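Local coordinates for protein putative fructosamine-3-kinase (Thermobifida fusca YX, PDB 3F7W) that probably acts as a kinase of the fructosamine-kinase family, with a protein-kinase-like fold, its substrate not established, at residues G64-W67 / L68-F72; G81-D84 / R85-A88; S139-P142 / E143-E147. All coordinates share one frame; numbering follows the deposited sequence.

Contact 1: residues G64-W67 / L68-F72; sequences GLDW and LGRSF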
loop_
_atom_site.group_PDB
_atom_site.type_symbol
_atom_site.label_atom_id
_atom_site.label_comp_id
_atom_site.label_asym_id
_atom_site.label_seq_id
_atom_site.Cartn_x
_atom_site.Cartn_y
_atom_site.Cartn_z
ATOM N N GLY A 64 5.191 9.547 -0.009
ATOM C CA GLY A 64 5.339 8.136 0.326
ATOM C C GLY A 64 6.258 7.436 -0.662
ATOM O O GLY A 64 7.095 6.655 -0.260
ATOM N N LEU A 65 6.131 7.761 -1.948
ATOM C CA LEU A 65 7.031 7.193 -2.959
ATOM C C LEU A 65 8.489 7.617 -2.701
ATOM O O LEU A 65 9.413 6.784 -2.788
ATOM C CB LEU A 65 6.602 7.596 -4.370
ATOM C CG LEU A 65 5.393 6.920 -5.002
ATOM C CD1 LEU A 65 4.884 7.667 -6.269
ATOM C CD2 LEU A 65 5.664 5.427 -5.302
ATOM N N ASP A 66 8.696 8.889 -2.358
ATOM C CA ASP A 66 10.043 9.394 -2.109
ATOM C C ASP A 66 10.660 8.705 -0.915
ATOM O O ASP A 66 11.827 8.332 -0.916
ATOM C CB ASP A 66 10.017 10.915 -1.915
ATOM C CG ASP A 66 11.371 11.490 -1.522
ATOM O OD1 ASP A 66 12.269 11.510 -2.361
ATOM O OD2 ASP A 66 11.506 11.933 -0.378
ATOM N N TRP A 67 9.869 8.563 0.129
ATOM C CA TRP A 67 10.335 8.003 1.375
ATOM C C TRP A 67 10.577 6.503 1.271
ATOM O O TRP A 67 11.571 5.970 1.771
ATOM C CB TRP A 67 9.308 8.347 2.449
ATOM C CG TRP A 67 9.621 7.868 3.853
ATOM C CD1 TRP A 67 10.498 8.429 4.743
ATOM C CD2 TRP A 67 8.967 6.800 4.555
ATOM N NE1 TRP A 67 10.475 7.731 5.939
ATOM C CE2 TRP A 67 9.529 6.742 5.855
ATOM C CE3 TRP A 67 7.960 5.891 4.211
ATOM C CZ2 TRP A 67 9.107 5.809 6.812
ATOM C CZ3 TRP A 67 7.560 4.960 5.147
ATOM C CH2 TRP A 67 8.111 4.937 6.436
ATOM N N LEU A 68 9.680 5.799 0.614
ATOM C CA LEU A 68 9.789 4.371 0.476
ATOM C C LEU A 68 10.888 3.951 -0.486
ATOM O O LEU A 68 11.435 2.832 -0.379
ATOM C CB LEU A 68 8.403 3.862 0.020
ATOM C CG LEU A 68 7.988 2.441 0.165
ATOM C CD1 LEU A 68 7.909 2.053 1.679
ATOM C CD2 LEU A 68 6.635 2.309 -0.596
ATOM N N GLY A 69 11.297 4.865 -1.367
ATOM C CA GLY A 69 12.162 4.535 -2.484
ATOM C C GLY A 69 13.656 4.563 -2.190
ATOM O O GLY A 69 14.441 4.343 -3.080
ATOM N N ARG A 70 14.025 4.861 -0.947
ATOM C CA ARG A 70 15.427 5.013 -0.565
ATOM C C ARG A 70 15.940 3.699 0.053
ATOM O O ARG A 70 16.292 3.606 1.245
ATOM C CB ARG A 70 15.596 6.223 0.362
ATOM C CG ARG A 70 15.022 7.520 -0.243
ATOM C CD ARG A 70 15.194 8.710 0.672
ATOM N NE ARG A 70 13.962 9.484 0.813
ATOM C CZ ARG A 70 13.765 10.438 1.731
ATOM N NH1 ARG A 70 14.732 10.776 2.586
ATOM N NH2 ARG A 70 12.587 11.054 1.806
ATOM N N SER A 71 15.896 2.653 -0.755
ATOM C CA SER A 71 16.665 1.440 -0.456
ATOM C C SER A 71 17.360 0.851 -1.664
ATOM O O SER A 71 17.020 1.155 -2.813
ATOM C CB SER A 71 15.752 0.404 0.184
ATOM O OG SER A 71 14.706 0.047 -0.705
ATOM N N PHE A 72 18.320 -0.038 -1.399
ATOM C CA PHE A 72 19.099 -0.692 -2.477
ATOM C C PHE A 72 18.192 -1.589 -3.311
ATOM O O PHE A 72 17.464 -2.404 -2.748
ATOM C CB PHE A 72 20.222 -1.535 -1.907
ATOM C CG PHE A 72 21.164 -2.085 -2.952
ATOM C CD1 PHE A 72 22.038 -1.251 -3.645
ATOM C CD2 PHE A 72 21.173 -3.429 -3.241
ATOM C CE1 PHE A 72 22.898 -1.752 -4.595
ATOM C CE2 PHE A 72 22.026 -3.947 -4.203
ATOM C CZ PHE A 72 22.898 -3.101 -4.879
#

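Contact 2: residues G81-D84 / R85-A88; sequences GWDD and RTLA. With EDO (1,2-ethanediol), chain F.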
loop_
_atom_site.group_PDB
_atom_site.type_symbol
_atom_site.label_atom_id
_atom_site.label_comp_id
_atom_site.label_asym_id
_atom_site.label_seq_id
_atom_site.Cartn_x
_atom_site.Cartn_y
_atom_site.Cartn_z
ATOM N N GLY A 81 7.531 14.389 -11.239
ATOM C CA GLY A 81 6.969 15.660 -10.771
ATOM C C GLY A 81 5.594 15.476 -10.180
ATOM O O GLY A 81 4.891 14.523 -10.510
ATOM N N TRP A 82 5.174 16.410 -9.333
ATOM C CA TRP A 82 3.845 16.324 -8.769
ATOM C C TRP A 82 3.346 17.648 -8.214
ATOM O O TRP A 82 4.129 18.565 -7.911
ATOM C CB TRP A 82 3.826 15.264 -7.671
ATOM C CG TRP A 82 4.538 15.679 -6.434
ATOM C CD1 TRP A 82 5.897 15.626 -6.194
ATOM C CD2 TRP A 82 3.948 16.238 -5.267
ATOM N NE1 TRP A 82 6.164 16.095 -4.941
ATOM C CE2 TRP A 82 4.994 16.485 -4.347
ATOM C CE3 TRP A 82 2.633 16.540 -4.895
ATOM C CZ2 TRP A 82 4.761 17.009 -3.074
ATOM C CZ3 TRP A 82 2.401 17.081 -3.613
ATOM C CH2 TRP A 82 3.458 17.324 -2.736
ATOM N N ASP A 83 2.027 17.722 -8.077
ATOM C CA ASP A 83 1.365 18.769 -7.306
ATOM C C ASP A 83 0.081 18.173 -6.786
ATOM O O ASP A 83 -0.121 16.975 -6.886
ATOM C CB ASP A 83 1.152 20.039 -8.124
ATOM C CG ASP A 83 0.203 19.851 -9.308
ATOM O OD1 ASP A 83 -0.560 18.869 -9.370
ATOM O OD2 ASP A 83 0.258 20.744 -10.169
ATOM N N ASP A 84 -0.796 18.985 -6.197
ATOM C CA ASP A 84 -2.000 18.423 -5.567
ATOM C C ASP A 84 -2.973 17.818 -6.586
ATOM O O ASP A 84 -3.915 17.137 -6.191
ATOM C CB ASP A 84 -2.751 19.475 -4.751
ATOM C CG ASP A 84 -1.969 19.961 -3.548
ATOM O OD1 ASP A 84 -1.208 19.178 -2.948
ATOM O OD2 ASP A 84 -2.123 21.146 -3.208
ATOM N N ARG A 85 -2.758 18.098 -7.868
ATOM C CA ARG A 85 -3.681 17.637 -8.950
ATOM C C ARG A 85 -3.099 16.512 -9.844
ATOM O O ARG A 85 -3.845 15.891 -10.619
ATOM C CB ARG A 85 -3.987 18.793 -9.924
ATOM C CG ARG A 85 -4.203 20.186 -9.356
ATOM C CD ARG A 85 -5.500 20.256 -8.600
ATOM N NE ARG A 85 -6.632 19.872 -9.439
ATOM C CZ ARG A 85 -7.858 19.666 -8.977
ATOM N NH1 ARG A 85 -8.134 19.784 -7.678
ATOM N NH2 ARG A 85 -8.795 19.299 -9.804
ATOM N N THR A 86 -1.768 16.328 -9.796
ATOM C CA THR A 86 -1.029 15.593 -10.844
ATOM C C THR A 86 0.148 14.858 -10.196
ATOM O O THR A 86 0.827 15.394 -9.310
ATOM C CB THR A 86 -0.472 16.532 -11.896
ATOM O OG1 THR A 86 -1.438 17.540 -12.220
ATOM C CG2 THR A 86 -0.053 15.798 -13.175
ATOM N N LEU A 87 0.362 13.623 -10.613
ATOM C CA LEU A 87 1.513 12.861 -10.166
ATOM C C LEU A 87 2.063 12.115 -11.388
ATOM O O LEU A 87 1.336 11.348 -12.017
ATOM C CB LEU A 87 1.110 11.905 -9.038
ATOM C CG LEU A 87 2.146 10.927 -8.482
ATOM C CD1 LEU A 87 3.400 11.634 -7.985
ATOM C CD2 LEU A 87 1.539 10.040 -7.354
ATOM N N ALA A 88 3.311 12.429 -11.745
ATOM C CA ALA A 88 4.019 11.878 -12.921
ATOM C C ALA A 88 5.208 11.065 -12.403
ATOM O O ALA A 88 6.033 11.588 -11.627
ATOM C CB ALA A 88 4.533 12.981 -13.826
HETATM C C1 EDO F . 9.800 14.408 -4.022
HETATM O O1 EDO F . 9.026 14.325 -5.221
HETATM C C2 EDO F . 8.943 14.894 -2.862
HETATM O O2 EDO F . 8.615 16.260 -3.125
HETATM O O HOH W 1 -1.149 20.352 -12.359
#

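Contact 3: residues S139-P142 / E143-E147; sequences STWP and EFYAE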
loop_
_atom_site.group_PDB
_atom_site.type_symbol
_atom_site.label_atom_id
_atom_site.label_comp_id
_atom_site.label_asym_id
_atom_site.label_seq_id
_atom_site.Cartn_x
_atom_site.Cartn_y
_atom_site.Cartn_z
ATOM N N SER A 139 4.705 5.135 19.038
ATOM C CA SER A 139 5.935 4.445 19.366
ATOM C C SER A 139 5.769 2.925 19.488
ATOM O O SER A 139 6.752 2.203 19.460
ATOM C CB SER A 139 6.494 5.020 20.678
ATOM O OG SER A 139 5.531 4.895 21.714
ATOM N N THR A 140 4.540 2.445 19.667
ATOM C CA THR A 140 4.274 1.024 19.902
ATOM C C THR A 140 3.206 0.514 18.927
ATOM O O THR A 140 2.240 1.215 18.624
ATOM C CB THR A 140 3.829 0.782 21.364
ATOM O OG1 THR A 140 2.654 1.547 21.652
ATOM C CG2 THR A 140 4.936 1.185 22.332
ATOM N N TRP A 141 3.385 -0.706 18.428
ATOM C CA TRP A 141 2.506 -1.207 17.380
ATOM C C TRP A 141 1.054 -1.519 17.810
ATOM O O TRP A 141 0.117 -1.132 17.101
ATOM C CB TRP A 141 3.149 -2.394 16.640
ATOM C CG TRP A 141 2.308 -2.848 15.493
ATOM C CD1 TRP A 141 2.214 -2.276 14.284
ATOM C CD2 TRP A 141 1.402 -3.947 15.497
ATOM N NE1 TRP A 141 1.299 -2.946 13.503
ATOM C CE2 TRP A 141 0.792 -3.987 14.226
ATOM C CE3 TRP A 141 1.052 -4.905 16.448
ATOM C CZ2 TRP A 141 -0.151 -4.936 13.884
ATOM C CZ3 TRP A 141 0.103 -5.851 16.109
ATOM C CH2 TRP A 141 -0.480 -5.863 14.820
ATOM N N PRO A 142 0.849 -2.233 18.937
ATOM C CA PRO A 142 -0.539 -2.597 19.252
ATOM C C PRO A 142 -1.476 -1.399 19.347
ATOM O O PRO A 142 -2.583 -1.442 18.812
ATOM C CB PRO A 142 -0.423 -3.320 20.622
ATOM C CG PRO A 142 0.977 -3.836 20.641
ATOM C CD PRO A 142 1.786 -2.763 19.944
ATOM N N GLU A 143 -1.024 -0.330 19.995
ATOM C CA GLU A 143 -1.828 0.891 20.094
ATOM C C GLU A 143 -2.057 1.561 18.731
ATOM O O GLU A 143 -3.152 2.005 18.410
ATOM C CB GLU A 143 -1.142 1.879 21.041
ATOM C CG GLU A 143 -1.163 1.471 22.518
ATOM C CD GLU A 143 -0.270 0.272 22.885
ATOM O OE1 GLU A 143 0.729 -0.054 22.181
ATOM O OE2 GLU A 143 -0.579 -0.347 23.926
ATOM N N PHE A 144 -0.990 1.692 17.965
ATOM C CA PHE A 144 -1.086 2.208 16.623
ATOM C C PHE A 144 -2.091 1.408 15.774
ATOM O O PHE A 144 -2.961 1.977 15.109
ATOM C CB PHE A 144 0.313 2.175 15.994
ATOM C CG PHE A 144 0.326 2.425 14.531
ATOM C CD1 PHE A 144 0.110 3.698 14.029
ATOM C CD2 PHE A 144 0.572 1.380 13.644
ATOM C CE1 PHE A 144 0.116 3.919 12.665
ATOM C CE2 PHE A 144 0.594 1.610 12.277
ATOM C CZ PHE A 144 0.365 2.876 11.798
ATOM N N TYR A 145 -1.980 0.082 15.803
ATOM C CA TYR A 145 -2.808 -0.748 14.944
ATOM C C TYR A 145 -4.281 -0.652 15.357
ATOM O O TYR A 145 -5.143 -0.368 14.532
ATOM C CB TYR A 145 -2.332 -2.187 15.016
ATOM C CG TYR A 145 -2.905 -3.093 13.952
ATOM C CD1 TYR A 145 -2.689 -2.831 12.608
ATOM C CD2 TYR A 145 -3.623 -4.237 14.288
ATOM C CE1 TYR A 145 -3.184 -3.692 11.611
ATOM C CE2 TYR A 145 -4.113 -5.098 13.307
ATOM C CZ TYR A 145 -3.899 -4.815 11.965
ATOM O OH TYR A 145 -4.386 -5.647 10.976
ATOM N N ALA A 146 -4.549 -0.840 16.650
ATOM C CA ALA A 146 -5.916 -0.773 17.173
ATOM C C ALA A 146 -6.560 0.580 16.861
ATOM O O ALA A 146 -7.622 0.639 16.240
ATOM C CB ALA A 146 -5.951 -1.072 18.669
ATOM N N GLU A 147 -5.892 1.662 17.232
ATOM C CA GLU A 147 -6.506 2.990 17.250
ATOM C C GLU A 147 -6.494 3.684 15.883
ATOM O O GLU A 147 -7.409 4.461 15.567
ATOM C CB GLU A 147 -5.796 3.880 18.258
ATOM C CG GLU A 147 -5.844 3.349 19.690
ATOM C CD GLU A 147 -4.895 4.068 20.620
ATOM O OE1 GLU A 147 -4.609 5.241 20.381
ATOM O OE2 GLU A 147 -4.461 3.479 21.628
#

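Contact 1: residues G64-W67 / L68-F72
At the C-terminal end of helix 57-68, which probably corresponds to the alpha-C helix of the protein-kinase-like fold, D66 and W67 meet R70 just as the chain leaves the helix. Regular backbone bonding persists as far as L68 N to G64 O, 2.9 Å. The following bond, G69 N to L65 O, is weak, and the helix ends here. One step on, a side chain donates: R70 NE reaches D66 O at 3.0 Å with an N-H...O angle of 163°. The acceptor lies in the guanidinium plane, but the donor stands above the carbonyl plane of D66. A bend at chi3 (-132°) turns the guanidinium back over the last helical turn, where NH2 forms a salt bridge with D66 OD2 at 2.6 Å. The hydrogen bond in this ion pair is weak, and carboxylate and guanidinium planes are 43° apart. R70 has a second deposited conformer, so this grip describes one of two states. W67 is held elsewhere: its ring has a cation-pi contact with R190, whose NH1 also binds W67 O, and meets W124 edge-to-face. R70 NH2 lies near the plane of the W67 indole, 4.3 Å from W67 CB.

Contact 2: residues G81-D84 / R85-A88
Backbone bonds tie G81 to A88 and D83 to T86. G81 and A88 form a hydrogen-bonded antiparallel pair: A88 N donates to G81 O at 2.9 Å, and G81 N returns the bond to A88 O. Nearer the turn, D83 N donates to T86 O at 2.9 Å, whereas the return bond from T86 N to D83 O is weak. T86 O also receives a CA-H...O contact from W82 CA at 3.2 Å.

These bonds define a tight beta hairpin of strands 79-83 and 86-90, antiparallel at 168°, with D84 and R85 in a type I turn. Strand 79-83 is outermost in the five-stranded antiparallel sheet of the kinase-like N-terminal lobe.

Polar side-chain bonds brace the turn. D83 OD1 accepts R85 N at 2.8 Å, closing an Asx turn, with the donor above the carboxylate plane. The other oxygen, D83 OD2, accepts a water at 2.6 Å that also bonds T86 OG1, an atom shared with R8 of helix 3-13. R85 bends at chi2 and chi3 and carries its guanidinium off to P48 O and A51 O.

Apolar contact occurs at the non-hydrogen-bonded pair, where W82 CB meets L87 CD1 at 3.7 Å. Both side chains lie on the sheet face packed against helix 57-68. W82 CG sits between the backbone N and the carbonyl carbon (chi1 72°), which directs the indole off L87 and along R59 and A62 of that helix. At the ring's edge, in its plane, W82 NE1 donates to O2 of a 1,2-ethanediol, probably from the crystallisation liquor, at 3.1 Å and 163°.

Contact 3: residues S139-P142 / E143-E147
An aromatic i to i+4 contact between W141 and Y145 dominates the first turns of helix 141-159, on the side facing helices 178-181 and 251-270. The rings form an offset stack: the six-membered ring of W141 and the Y145 ring have centroids 4.5 Å apart and planes at 23°. W141 CZ2 lies over one face of the phenol, 3.3 Å from Y145 CG, while Y145 CB sits over an indole face in a CH-pi contact. Both residues hold CG anti to the backbone N (chi1 -175° for W141, -167° for Y145), which sends their side chains the same way. Y145 N to W141 O, 2.7 Å, fixes their backbones, and Y145 OH is taken up by L257 O and H261 N. F144 comes at about a right angle to W141, its CD2 4.1 Å from W141 CD1. With W141 cut back to an alanine, one face of the Y145 ring would probably lose its cover and F144 its aromatic neighbour. At the N-cap position, T140 OG1 makes no capping bond; it donates instead to E143 OE1 at 2.6 Å, from above the carboxylate plane. F144 N closes the first turn weakly on T140 O. The result is a helix N-terminus with an i, i+4 aromatic stack, built into the helical C-terminal lobe of a kinase-like fold.

Contacts 1 and 2 belong to the N-terminal lobe, with centres about 17 Å apart, and touch directly: L65 CD1 packs on L87 CD2 at 4.2 Å, joining helix 57-68 to the sheet. The 1,2-ethanediol bound by W82 also lies about 4 Å from the side chain of D66, so both contacts border it. An unidentified ligand is about 8 Å from the side chain of L65 and 9 Å from that of L87. Contact 3 stands apart in the C-terminal lobe, its centre about 23 Å from that of contact 1 and 31 Å from that of contact 2; nearest atoms are about 10 and 20 Å away, respectively.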